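Local coordinates for protein succinate-semialdehyde dehydrogenase (NAD(P)(+)) (Marinobacter aquaeolei, PDB 3RH9) that probably oxidises succinate semialdehyde to succinate, with NAD+ or NADP+ as the electron acceptor, at residues V155-P160 with K181-T186; L188-F193 with L209-A214; D276-N281 with Q308-R313; P371-Q376 with G391-M396. All coordinates share one frame; numbering follows the deposited sequence.

Contact 1. Residues V155-P160 with K181-T186; sequences VPWNFP and KPASET
P160 and T186 are joined through one water, which donates to P160 O at 2.8 Å and to T186 O at 2.9 Å; two acceptors that could not bond to each other are thereby satisfied together. Further back, V155 N gives a nearly straight hydrogen bond to K181 O (3.2 Å, 169° at the hydrogen), just past the ends of the parallel strands 151-154 and 178-181. A type I turn from A183 to T186 then brings three side chains against W157 and P160. A183 CB meets the edge of the indole, near its plane. E185, its chain bent at chi2 (85°), folds back to set OE1 3.4 Å from W157 CD1, carboxylate and ring planes 64° apart. T186 lays CG2 against P160 CG at 3.7 Å; a glycine here would probably open a gap beside P160 CG, where the methyl now packs. These loops follow the two strands in the Rossmann-like half of the enzyme, and P156 has its side chain about 7 Å from that of the predicted active-site E256. With one direct hydrogen bond, a water and apolar packing, shape rather than charge pairing fixes this pair of loops.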
loop_
_atom_site.group_PDB
_atom_site.type_symbol
_atom_site.label_atom_id
_atom_site.label_comp_id
_atom_site.label_asym_id
_atom_site.label_seq_id
_atom_site.Cartn_x
_atom_site.Cartn_y
_atom_site.Cartn_z
ATOM N N VAL A 155 -4.332 6.091 -16.557
ATOM C CA VAL A 155 -4.352 7.537 -16.325
ATOM C C VAL A 155 -5.626 8.192 -16.859
ATOM O O VAL A 155 -6.269 7.643 -17.748
ATOM C CB VAL A 155 -3.097 8.227 -16.911
ATOM C CG1 VAL A 155 -1.824 7.631 -16.296
ATOM C CG2 VAL A 155 -3.084 8.113 -18.428
ATOM N N PRO A 156 -6.008 9.361 -16.295
ATOM C CA PRO A 156 -7.232 10.055 -16.685
ATOM C C PRO A 156 -6.920 11.069 -17.761
ATOM O O PRO A 156 -5.789 11.150 -18.228
ATOM C CB PRO A 156 -7.624 10.810 -15.406
ATOM C CG PRO A 156 -6.505 10.662 -14.459
ATOM C CD PRO A 156 -5.345 10.083 -15.200
ATOM N N TRP A 157 -7.909 11.863 -18.135
ATOM C CA TRP A 157 -7.676 12.900 -19.114
ATOM C C TRP A 157 -7.157 14.199 -18.498
ATOM O O TRP A 157 -6.713 15.064 -19.244
ATOM C CB TRP A 157 -8.940 13.161 -19.941
ATOM C CG TRP A 157 -10.162 13.352 -19.100
ATOM C CD1 TRP A 157 -11.149 12.447 -18.872
ATOM C CD2 TRP A 157 -10.504 14.517 -18.349
ATOM N NE1 TRP A 157 -12.091 12.973 -18.028
ATOM C CE2 TRP A 157 -11.719 14.245 -17.691
ATOM C CE3 TRP A 157 -9.906 15.771 -18.179
ATOM C CZ2 TRP A 157 -12.353 15.180 -16.880
ATOM C CZ3 TRP A 157 -10.527 16.692 -17.369
ATOM C CH2 TRP A 157 -11.743 16.395 -16.728
ATOM N N ASN A 158 -7.202 14.348 -17.165
ATOM C CA ASN A 158 -6.865 15.645 -16.555
ATOM C C ASN A 158 -5.447 16.083 -16.892
ATOM O O ASN A 158 -5.184 17.277 -17.083
ATOM C CB ASN A 158 -7.012 15.713 -15.028
ATOM C CG ASN A 158 -7.896 14.653 -14.452
ATOM O OD1 ASN A 158 -8.833 14.169 -15.085
ATOM N ND2 ASN A 158 -7.611 14.291 -13.203
ATOM N N PHE A 159 -4.522 15.130 -16.916
ATOM C CA PHE A 159 -3.156 15.435 -17.331
ATOM C C PHE A 159 -2.667 14.384 -18.300
ATOM O O PHE A 159 -2.018 13.416 -17.904
ATOM C CB PHE A 159 -2.221 15.533 -16.131
ATOM C CG PHE A 159 -2.409 16.776 -15.332
ATOM C CD1 PHE A 159 -3.133 16.755 -14.157
ATOM C CD2 PHE A 159 -1.870 17.979 -15.768
ATOM C CE1 PHE A 159 -3.317 17.913 -13.415
ATOM C CE2 PHE A 159 -2.049 19.145 -15.031
ATOM C CZ PHE A 159 -2.778 19.107 -13.846
ATOM N N PRO A 160 -2.997 14.567 -19.582
ATOM C CA PRO A 160 -2.691 13.558 -20.603
ATOM C C PRO A 160 -1.195 13.215 -20.682
ATOM O O PRO A 160 -0.866 12.098 -21.072
ATOM C CB PRO A 160 -3.194 14.208 -21.896
ATOM C CG PRO A 160 -4.231 15.202 -21.439
ATOM C CD PRO A 160 -3.704 15.729 -20.140
ATOM N N LYS A 181 -2.578 2.545 -20.321
ATOM C CA LYS A 181 -3.937 2.824 -20.758
ATOM C C LYS A 181 -4.404 4.255 -20.467
ATOM O O LYS A 181 -4.736 4.582 -19.331
ATOM C CB LYS A 181 -4.905 1.834 -20.107
ATOM C CG LYS A 181 -6.252 1.712 -20.811
ATOM C CD LYS A 181 -7.047 2.987 -20.712
ATOM C CE LYS A 181 -8.530 2.736 -20.914
ATOM N NZ LYS A 181 -8.699 1.548 -21.792
ATOM N N PRO A 182 -4.473 5.106 -21.507
ATOM C CA PRO A 182 -4.930 6.486 -21.320
ATOM C C PRO A 182 -6.441 6.595 -21.425
ATOM O O PRO A 182 -7.108 5.655 -21.863
ATOM C CB PRO A 182 -4.282 7.208 -22.495
ATOM C CG PRO A 182 -4.375 6.198 -23.595
ATOM C CD PRO A 182 -4.179 4.829 -22.928
ATOM N N ALA A 183 -6.975 7.740 -21.012
ATOM C CA ALA A 183 -8.399 8.013 -21.136
ATOM C C ALA A 183 -8.766 8.126 -22.624
ATOM O O ALA A 183 -7.989 8.651 -23.416
ATOM C CB ALA A 183 -8.734 9.291 -20.393
ATOM N N SER A 184 -9.939 7.634 -23.012
ATOM C CA SER A 184 -10.341 7.732 -24.415
ATOM C C SER A 184 -10.602 9.176 -24.860
ATOM O O SER A 184 -10.714 9.443 -26.052
ATOM C CB SER A 184 -11.564 6.874 -24.703
ATOM O OG SER A 184 -11.286 5.516 -24.457
ATOM N N GLU A 185 -10.710 10.096 -23.904
ATOM C CA GLU A 185 -10.851 11.519 -24.205
ATOM C C GLU A 185 -9.521 12.132 -24.631
ATOM O O GLU A 185 -9.491 13.163 -25.309
ATOM C CB GLU A 185 -11.383 12.290 -22.988
ATOM C CG GLU A 185 -12.828 11.966 -22.589
ATOM C CD GLU A 185 -12.956 10.733 -21.671
ATOM O OE1 GLU A 185 -11.911 10.150 -21.272
ATOM O OE2 GLU A 185 -14.114 10.362 -21.343
ATOM N N THR A 186 -8.420 11.508 -24.215
ATOM C CA THR A 186 -7.090 12.048 -24.504
ATOM C C THR A 186 -6.038 10.990 -24.825
ATOM O O THR A 186 -5.020 10.902 -24.146
ATOM C CB THR A 186 -6.586 12.928 -23.344
ATOM O OG1 THR A 186 -6.832 12.255 -22.102
ATOM C CG2 THR A 186 -7.298 14.285 -23.349
HETATM O O HOH W 1 -2.813 10.425 -22.307
#

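Contact 2. Residues L188-F193 with L209-A214; sequences LTMIAF and LVMGKA
M190 and L209 pack methylene against methyl where the helix of a right-handed beta-alpha-beta crossover lies over its own second strand: strand 178-181, helix 188-197 and strand 207-209 form the unit, and the two strands are parallel neighbours in the Rossmann-like sheet. Four buried side chains make the contact, two from each segment, with no hydrogen bond between them. On the helix, M190 (selenomethionine) holds CG anti to the backbone N, chi1 -162°, which carries the chain down to L209 before bends at chi2 and chi3 turn the selenium aside; its CG comes 3.6 Å from L209 CD1. L209 has its CG anti to the backbone N as well, and the two side chains run past each other in opposite senses, so that a methyl at the end of L209 meets the side of the M190 chain. The fork of L209 then serves both helical residues, CD1 taking M190 while CD2 reaches I191 CG1 at 4.0 Å. M211, also selenomethionine, arrives from the loop beyond the strand and slants across I191. Its chain is straight at chi2 and turns at chi3 (108°), directing CE toward the helix. P182 and V43 also pack on M211, while T189, directed elsewhere, bonds to E98. The terminal methyl of M211 finally settles between the two helical residues, with CE 3.9 Å from I191 CG1 and 4.0 Å from M190 CB.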
loop_
_atom_site.group_PDB
_atom_site.type_symbol
_atom_site.label_atom_id
_atom_site.label_comp_id
_atom_site.label_asym_id
_atom_site.label_seq_id
_atom_site.Cartn_x
_atom_site.Cartn_y
_atom_site.Cartn_z
ATOM N N LEU A 188 -4.360 10.846 -27.753
ATOM C CA LEU A 188 -3.409 11.302 -28.759
ATOM C C LEU A 188 -2.110 11.800 -28.147
ATOM O O LEU A 188 -1.046 11.723 -28.768
ATOM C CB LEU A 188 -4.022 12.385 -29.656
ATOM C CG LEU A 188 -5.429 12.104 -30.192
ATOM C CD1 LEU A 188 -5.992 13.361 -30.822
ATOM C CD2 LEU A 188 -5.447 10.915 -31.158
ATOM N N THR A 189 -2.193 12.330 -26.936
ATOM C CA THR A 189 -0.993 12.804 -26.287
ATOM C C THR A 189 -0.190 11.556 -26.001
ATOM O O THR A 189 1.032 11.550 -26.111
ATOM C CB THR A 189 -1.304 13.594 -25.007
ATOM O OG1 THR A 189 -1.941 14.817 -25.369
ATOM C CG2 THR A 189 -0.044 13.943 -24.263
HETATM N N MSE A 190 -0.900 10.486 -25.658
HETATM C CA MSE A 190 -0.251 9.234 -25.321
HETATM C C MSE A 190 0.432 8.665 -26.560
HETATM O O MSE A 190 1.589 8.224 -26.514
HETATM C CB MSE A 190 -1.255 8.230 -24.747
HETATM C CG MSE A 190 -0.580 7.094 -23.994
HETATM SE SE MSE A 190 0.508 7.833 -22.536
HETATM C CE MSE A 190 1.920 6.531 -22.500
ATOM N N ILE A 191 -0.290 8.679 -27.670
ATOM C CA ILE A 191 0.282 8.187 -28.902
ATOM C C ILE A 191 1.551 8.973 -29.243
ATOM O O ILE A 191 2.576 8.387 -29.591
ATOM C CB ILE A 191 -0.743 8.194 -30.047
ATOM C CG1 ILE A 191 -1.851 7.193 -29.735
ATOM C CG2 ILE A 191 -0.076 7.810 -31.348
ATOM C CD1 ILE A 191 -2.946 7.177 -30.737
ATOM N N ALA A 192 1.486 10.295 -29.099
ATOM C CA ALA A 192 2.629 11.162 -29.379
ATOM C C ALA A 192 3.831 10.810 -28.511
ATOM O O ALA A 192 4.960 10.703 -28.998
ATOM C CB ALA A 192 2.249 12.619 -29.187
ATOM N N PHE A 193 3.574 10.631 -27.222
ATOM C CA PHE A 193 4.578 10.164 -26.277
ATOM C C PHE A 193 5.223 8.837 -26.733
ATOM O O PHE A 193 6.452 8.703 -26.740
ATOM C CB PHE A 193 3.952 10.020 -24.892
ATOM C CG PHE A 193 4.942 9.777 -23.809
ATOM C CD1 PHE A 193 6.177 10.399 -23.836
ATOM C CD2 PHE A 193 4.640 8.933 -22.755
ATOM C CE1 PHE A 193 7.102 10.175 -22.821
ATOM C CE2 PHE A 193 5.553 8.707 -21.735
ATOM C CZ PHE A 193 6.784 9.325 -21.761
ATOM N N LEU A 209 1.226 0.231 -25.184
ATOM C CA LEU A 209 0.070 1.110 -25.212
ATOM C C LEU A 209 -1.189 0.362 -25.650
ATOM O O LEU A 209 -1.218 -0.263 -26.694
ATOM C CB LEU A 209 0.354 2.301 -26.131
ATOM C CG LEU A 209 -0.772 3.312 -26.400
ATOM C CD1 LEU A 209 -1.464 3.750 -25.107
ATOM C CD2 LEU A 209 -0.239 4.524 -27.195
ATOM N N VAL A 210 -2.221 0.414 -24.823
ATOM C CA VAL A 210 -3.507 -0.155 -25.176
ATOM C C VAL A 210 -4.583 0.924 -25.053
ATOM O O VAL A 210 -4.484 1.802 -24.203
ATOM C CB VAL A 210 -3.833 -1.332 -24.282
ATOM C CG1 VAL A 210 -2.882 -2.478 -24.577
ATOM C CG2 VAL A 210 -3.715 -0.917 -22.842
HETATM N N MSE A 211 -5.578 0.882 -25.937
HETATM C CA MSE A 211 -6.646 1.869 -25.932
HETATM C C MSE A 211 -7.941 1.249 -26.344
HETATM O O MSE A 211 -7.960 0.255 -27.055
HETATM C CB MSE A 211 -6.343 2.983 -26.898
HETATM C CG MSE A 211 -4.877 3.197 -27.040
HETATM SE SE MSE A 211 -4.452 4.723 -28.126
HETATM C CE MSE A 211 -3.836 5.879 -26.697
ATOM N N GLY A 212 -9.028 1.856 -25.891
ATOM C CA GLY A 212 -10.356 1.405 -26.240
ATOM C C GLY A 212 -11.264 1.381 -25.035
ATOM O O GLY A 212 -11.134 2.192 -24.120
ATOM N N LYS A 213 -12.183 0.429 -25.037
ATOM C CA LYS A 213 -13.260 0.371 -24.056
ATOM C C LYS A 213 -12.701 0.048 -22.676
ATOM O O LYS A 213 -11.940 -0.900 -22.519
ATOM C CB LYS A 213 -14.288 -0.677 -24.501
ATOM C CG LYS A 213 -15.619 -0.590 -23.803
ATOM C CD LYS A 213 -16.655 -1.523 -24.446
ATOM C CE LYS A 213 -17.931 -1.638 -23.597
ATOM N NZ LYS A 213 -18.673 -0.333 -23.458
ATOM N N ALA A 214 -13.073 0.841 -21.678
ATOM C CA ALA A 214 -12.564 0.673 -20.317
ATOM C C ALA A 214 -12.816 -0.719 -19.722
ATOM O O ALA A 214 -11.894 -1.370 -19.224
ATOM C CB ALA A 214 -13.129 1.738 -19.427
#

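Contact 3. Residues D276-N281 with Q308-R313; sequences DNLIAN and QKLAER
D276 and R313 supply the charged part of the contact, a salt bridge of 2.6 Å between OD1 and NH1. The oxygen stands over one face of the guanidinium, and the carboxylate and guanidinium planes are 81° apart, so the attraction is electrostatic, without the side-by-side pairing of a two-pronged bridge. The arginine reaches this place by an outstretched chain from CG to NE. Its other terminal nitrogen, NH2, is in a salt bridge with E272, a turn earlier on the same helix as D276; two carboxylates thus probably favour the charged guanidinium and limit its rotation.

The elements so joined are helices 271-283 and 303-316, which lie together on one face of the mixed sheet of the catalytic domain of the aldehyde dehydrogenase fold. Their short segments cross at -48°, with axes 10.2 Å apart.

Apolar contacts fill the space beneath the charges. L278 and L310 meet at about a right angle, CD1 of L278 lying 3.9 Å from CD2 of L310. I279 slides past L310 in the opposite direction, with its CD1 4.1 Å from L310 CD2. The same isoleucine supports the arginine's aliphatic part, its CG1 resting 3.9 Å from R313 CD.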
loop_
_atom_site.group_PDB
_atom_site.type_symbol
_atom_site.label_atom_id
_atom_site.label_comp_id
_atom_site.label_asym_id
_atom_site.label_seq_id
_atom_site.Cartn_x
_atom_site.Cartn_y
_atom_site.Cartn_z
ATOM N N ASP A 276 -3.437 36.079 -5.609
ATOM C CA ASP A 276 -2.553 35.672 -6.691
ATOM C C ASP A 276 -2.467 34.161 -6.755
ATOM O O ASP A 276 -2.618 33.559 -7.820
ATOM C CB ASP A 276 -1.149 36.236 -6.478
ATOM C CG ASP A 276 -0.985 37.625 -7.047
ATOM O OD1 ASP A 276 -2.017 38.296 -7.273
ATOM O OD2 ASP A 276 0.178 38.042 -7.263
ATOM N N ASN A 277 -2.211 33.550 -5.606
ATOM C CA ASN A 277 -2.073 32.109 -5.548
ATOM C C ASN A 277 -3.355 31.375 -5.916
ATOM O O ASN A 277 -3.332 30.365 -6.627
ATOM C CB ASN A 277 -1.591 31.688 -4.172
ATOM C CG ASN A 277 -0.087 31.687 -4.074
ATOM O OD1 ASN A 277 0.576 30.764 -4.555
ATOM N ND2 ASN A 277 0.469 32.722 -3.450
ATOM N N LEU A 278 -4.476 31.895 -5.433
ATOM C CA LEU A 278 -5.755 31.247 -5.654
ATOM C C LEU A 278 -6.042 31.166 -7.143
ATOM O O LEU A 278 -6.371 30.090 -7.655
ATOM C CB LEU A 278 -6.871 31.992 -4.939
ATOM C CG LEU A 278 -7.955 31.125 -4.302
ATOM C CD1 LEU A 278 -9.212 31.946 -4.052
ATOM C CD2 LEU A 278 -8.261 29.890 -5.141
ATOM N N ILE A 279 -5.891 32.291 -7.844
ATOM C CA ILE A 279 -6.144 32.332 -9.283
ATOM C C ILE A 279 -5.233 31.398 -10.073
ATOM O O ILE A 279 -5.656 30.830 -11.075
ATOM C CB ILE A 279 -6.027 33.747 -9.859
ATOM C CG1 ILE A 279 -7.033 34.686 -9.195
ATOM C CG2 ILE A 279 -6.264 33.727 -11.336
ATOM C CD1 ILE A 279 -8.450 34.476 -9.625
ATOM N N ALA A 280 -3.992 31.218 -9.633
ATOM C CA ALA A 280 -3.080 30.314 -10.342
ATOM C C ALA A 280 -3.400 28.833 -10.083
ATOM O O ALA A 280 -3.266 27.984 -10.969
ATOM C CB ALA A 280 -1.628 30.630 -9.991
ATOM N N ASN A 281 -3.830 28.533 -8.867
ATOM C CA ASN A 281 -4.140 27.167 -8.484
ATOM C C ASN A 281 -5.472 26.713 -9.087
ATOM O O ASN A 281 -5.577 25.642 -9.701
ATOM C CB ASN A 281 -4.151 27.074 -6.950
ATOM C CG ASN A 281 -4.874 25.840 -6.423
ATOM O OD1 ASN A 281 -4.276 25.002 -5.753
ATOM N ND2 ASN A 281 -6.166 25.745 -6.689
ATOM N N GLN A 308 -13.396 40.937 -3.614
ATOM C CA GLN A 308 -13.090 42.049 -4.498
ATOM C C GLN A 308 -11.833 41.734 -5.281
ATOM O O GLN A 308 -11.824 41.787 -6.515
ATOM C CB GLN A 308 -12.853 43.320 -3.676
ATOM C CG GLN A 308 -13.363 44.590 -4.329
ATOM C CD GLN A 308 -14.877 44.670 -4.253
ATOM O OE1 GLN A 308 -15.478 44.299 -3.237
ATOM N NE2 GLN A 308 -15.506 45.149 -5.330
ATOM N N LYS A 309 -10.773 41.408 -4.545
ATOM C CA LYS A 309 -9.495 41.067 -5.152
ATOM C C LYS A 309 -9.640 39.925 -6.156
ATOM O O LYS A 309 -9.012 39.943 -7.224
ATOM C CB LYS A 309 -8.464 40.717 -4.081
ATOM C CG LYS A 309 -7.862 41.915 -3.376
ATOM C CD LYS A 309 -7.202 41.517 -2.062
ATOM C CE LYS A 309 -6.444 42.692 -1.439
ATOM N NZ LYS A 309 -7.007 44.022 -1.841
ATOM N N LEU A 310 -10.476 38.944 -5.826
ATOM C CA LEU A 310 -10.655 37.800 -6.718
ATOM C C LEU A 310 -11.487 38.129 -7.963
ATOM O O LEU A 310 -11.180 37.661 -9.060
ATOM C CB LEU A 310 -11.251 36.608 -5.971
ATOM C CG LEU A 310 -10.301 35.898 -5.013
ATOM C CD1 LEU A 310 -10.998 34.707 -4.395
ATOM C CD2 LEU A 310 -9.033 35.468 -5.735
ATOM N N ALA A 311 -12.539 38.932 -7.781
ATOM C CA ALA A 311 -13.392 39.351 -8.888
ATOM C C ALA A 311 -12.609 40.268 -9.813
ATOM O O ALA A 311 -12.771 40.222 -11.030
ATOM C CB ALA A 311 -14.626 40.052 -8.368
ATOM N N GLU A 312 -11.753 41.093 -9.219
ATOM C CA GLU A 312 -10.858 41.969 -9.968
ATOM C C GLU A 312 -9.963 41.219 -10.963
ATOM O O GLU A 312 -9.755 41.673 -12.083
ATOM C CB GLU A 312 -9.980 42.747 -8.997
ATOM C CG GLU A 312 -9.071 43.737 -9.670
ATOM C CD GLU A 312 -8.210 44.477 -8.676
ATOM O OE1 GLU A 312 -7.172 43.912 -8.244
ATOM O OE2 GLU A 312 -8.576 45.628 -8.326
ATOM N N ARG A 313 -9.424 40.079 -10.540
ATOM C CA ARG A 313 -8.526 39.290 -11.378
ATOM C C ARG A 313 -9.287 38.411 -12.344
ATOM O O ARG A 313 -8.865 38.216 -13.485
ATOM C CB ARG A 313 -7.622 38.420 -10.513
ATOM C CG ARG A 313 -6.758 39.227 -9.604
ATOM C CD ARG A 313 -6.173 38.405 -8.495
ATOM N NE ARG A 313 -5.916 39.242 -7.330
ATOM C CZ ARG A 313 -4.819 39.965 -7.156
ATOM N NH1 ARG A 313 -3.864 39.955 -8.075
ATOM N NH2 ARG A 313 -4.676 40.696 -6.059
#

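Contact 4. Residues P371-Q376 with G391-M396; sequences PPTVVQ and GPLVPM
T373 and V394 sit in two adjacent parallel strands, whose sheet has T373, V375, L393 and P395 on one face and V374, Q376, V394 and M396 on the other. The inner edges of the two strands meet in four backbone hydrogen bonds. T373 N donates to P392 O, V394 N to T373 O (2.9 Å), V375 N to V394 O and M396 N to V375 O, the alternating pattern of a parallel pair; the strand axes are 4.8 Å apart and 15° from parallel. P395 fits because its ring nitrogen faces away from strand 373-376, a position where this ladder asks for no N-H. On the first face, T373 has chi1 -56°, which puts OG1 beside the backbone N, where it donates to P371 O at 2.8 Å from above that carbonyl's plane, and leaves the methyl anti to N, with CG2 4.0 Å from L393 CD1. A valine at this site would probably leave P371 O without that donor and the entry to the strand freer to move. V375 CG2 approaches P395 CB at 4.1 Å. Across the sheet, V374 and V394 lie side by side, pointing the same way, CG2 of the former 4.0 Å from CB of the latter. The strands precede and follow helix 383-386 in a beta-alpha-beta unit. Strand 354-357 adds on beyond 373-376 and strand 295-299 beyond 393-399; helix 335-350 packs on the T373 face, helices 271-283 and 303-316 on the V374 face.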
loop_
_atom_site.group_PDB
_atom_site.type_symbol
_atom_site.label_atom_id
_atom_site.label_comp_id
_atom_site.label_asym_id
_atom_site.label_seq_id
_atom_site.Cartn_x
_atom_site.Cartn_y
_atom_site.Cartn_z
ATOM N N PRO A 371 -17.201 30.297 -18.035
ATOM C CA PRO A 371 -16.518 31.516 -17.599
ATOM C C PRO A 371 -16.062 31.446 -16.146
ATOM O O PRO A 371 -16.765 30.908 -15.303
ATOM C CB PRO A 371 -17.610 32.584 -17.720
ATOM C CG PRO A 371 -18.742 31.933 -18.449
ATOM C CD PRO A 371 -18.649 30.496 -18.149
ATOM N N PRO A 372 -14.897 32.016 -15.845
ATOM C CA PRO A 372 -14.443 32.012 -14.463
ATOM C C PRO A 372 -15.477 32.696 -13.589
ATOM O O PRO A 372 -15.865 33.808 -13.901
ATOM C CB PRO A 372 -13.160 32.836 -14.531
ATOM C CG PRO A 372 -12.718 32.724 -15.940
ATOM C CD PRO A 372 -13.963 32.724 -16.730
ATOM N N THR A 373 -15.905 32.031 -12.520
ATOM C CA THR A 373 -17.013 32.487 -11.693
ATOM C C THR A 373 -16.663 32.472 -10.219
ATOM O O THR A 373 -15.874 31.642 -9.765
ATOM C CB THR A 373 -18.229 31.580 -11.873
ATOM O OG1 THR A 373 -18.575 31.514 -13.259
ATOM C CG2 THR A 373 -19.397 32.122 -11.104
ATOM N N VAL A 374 -17.272 33.381 -9.465
ATOM C CA VAL A 374 -16.996 33.500 -8.040
ATOM C C VAL A 374 -18.274 33.688 -7.224
ATOM O O VAL A 374 -18.966 34.699 -7.363
ATOM C CB VAL A 374 -16.090 34.707 -7.756
ATOM C CG1 VAL A 374 -16.074 34.990 -6.286
ATOM C CG2 VAL A 374 -14.681 34.474 -8.282
ATOM N N VAL A 375 -18.594 32.735 -6.362
ATOM C CA VAL A 375 -19.771 32.911 -5.530
ATOM C C VAL A 375 -19.407 33.047 -4.065
ATOM O O VAL A 375 -18.476 32.403 -3.584
ATOM C CB VAL A 375 -20.817 31.780 -5.711
ATOM C CG1 VAL A 375 -21.326 31.766 -7.124
ATOM C CG2 VAL A 375 -20.234 30.425 -5.314
ATOM N N GLN A 376 -20.158 33.885 -3.359
ATOM C CA GLN A 376 -19.943 34.061 -1.937
ATOM C C GLN A 376 -21.176 33.622 -1.155
ATOM O O GLN A 376 -22.288 33.629 -1.670
ATOM C CB GLN A 376 -19.581 35.510 -1.626
ATOM C CG GLN A 376 -18.819 35.640 -0.321
ATOM C CD GLN A 376 -18.066 36.958 -0.176
ATOM O OE1 GLN A 376 -17.988 37.768 -1.114
ATOM N NE2 GLN A 376 -17.499 37.176 1.013
ATOM N N GLY A 391 -14.320 22.412 -12.310
ATOM C CA GLY A 391 -14.647 23.478 -13.231
ATOM C C GLY A 391 -14.183 24.807 -12.664
ATOM O O GLY A 391 -13.728 24.875 -11.522
ATOM N N PRO A 392 -14.282 25.873 -13.465
ATOM C CA PRO A 392 -13.745 27.184 -13.107
ATOM C C PRO A 392 -14.641 27.924 -12.136
ATOM O O PRO A 392 -14.894 29.100 -12.342
ATOM C CB PRO A 392 -13.756 27.919 -14.440
ATOM C CG PRO A 392 -14.879 27.294 -15.153
ATOM C CD PRO A 392 -14.701 25.847 -14.870
ATOM N N LEU A 393 -15.085 27.251 -11.085
ATOM C CA LEU A 393 -15.965 27.851 -10.098
ATOM C C LEU A 393 -15.218 28.070 -8.795
ATOM O O LEU A 393 -14.469 27.194 -8.357
ATOM C CB LEU A 393 -17.144 26.924 -9.857
ATOM C CG LEU A 393 -18.165 27.335 -8.807
ATOM C CD1 LEU A 393 -18.643 28.773 -9.053
ATOM C CD2 LEU A 393 -19.322 26.343 -8.834
ATOM N N VAL A 394 -15.414 29.224 -8.164
ATOM C CA VAL A 394 -14.723 29.505 -6.910
ATOM C C VAL A 394 -15.717 29.784 -5.799
ATOM O O VAL A 394 -16.237 30.893 -5.703
ATOM C CB VAL A 394 -13.792 30.727 -7.029
ATOM C CG1 VAL A 394 -13.126 31.020 -5.673
ATOM C CG2 VAL A 394 -12.764 30.525 -8.142
ATOM N N PRO A 395 -15.997 28.780 -4.960
ATOM C CA PRO A 395 -17.014 28.941 -3.914
ATOM C C PRO A 395 -16.436 29.370 -2.555
ATOM O O PRO A 395 -15.546 28.711 -2.014
ATOM C CB PRO A 395 -17.657 27.549 -3.831
ATOM C CG PRO A 395 -17.080 26.769 -4.998
ATOM C CD PRO A 395 -15.726 27.366 -5.225
HETATM N N MSE A 396 -16.950 30.472 -2.014
HETATM C CA MSE A 396 -16.372 31.071 -0.822
HETATM C C MSE A 396 -17.218 30.840 0.426
HETATM O O MSE A 396 -18.389 31.224 0.476
HETATM C CB MSE A 396 -16.179 32.561 -1.039
HETATM C CG MSE A 396 -15.296 32.917 -2.220
HETATM SE SE MSE A 396 -14.766 34.800 -2.071
HETATM C CE MSE A 396 -14.304 35.204 -3.902
#

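Overall arrangement
The four contacts divide between the two alpha/beta halves of the enzyme. Contacts 1 and 2 share the Rossmann-like sheet, with centres 8 Å apart, and meet where P182 packs on M211; contacts 3 and 4 share the other sheet, with centres 11 Å apart, and touch through L310 and M396. Contacts 2 and 4 are buried and contain no charge pair, yet one relies on side-chain packing alone and the other on a backbone ladder as well. Contact 1, partly buried and closest to the predicted active site, includes a bridging water. Contact 3 reaches the surface, where charges border an apolar interior. Contacts 2 and 3 lie on opposite sides of the chain's centre.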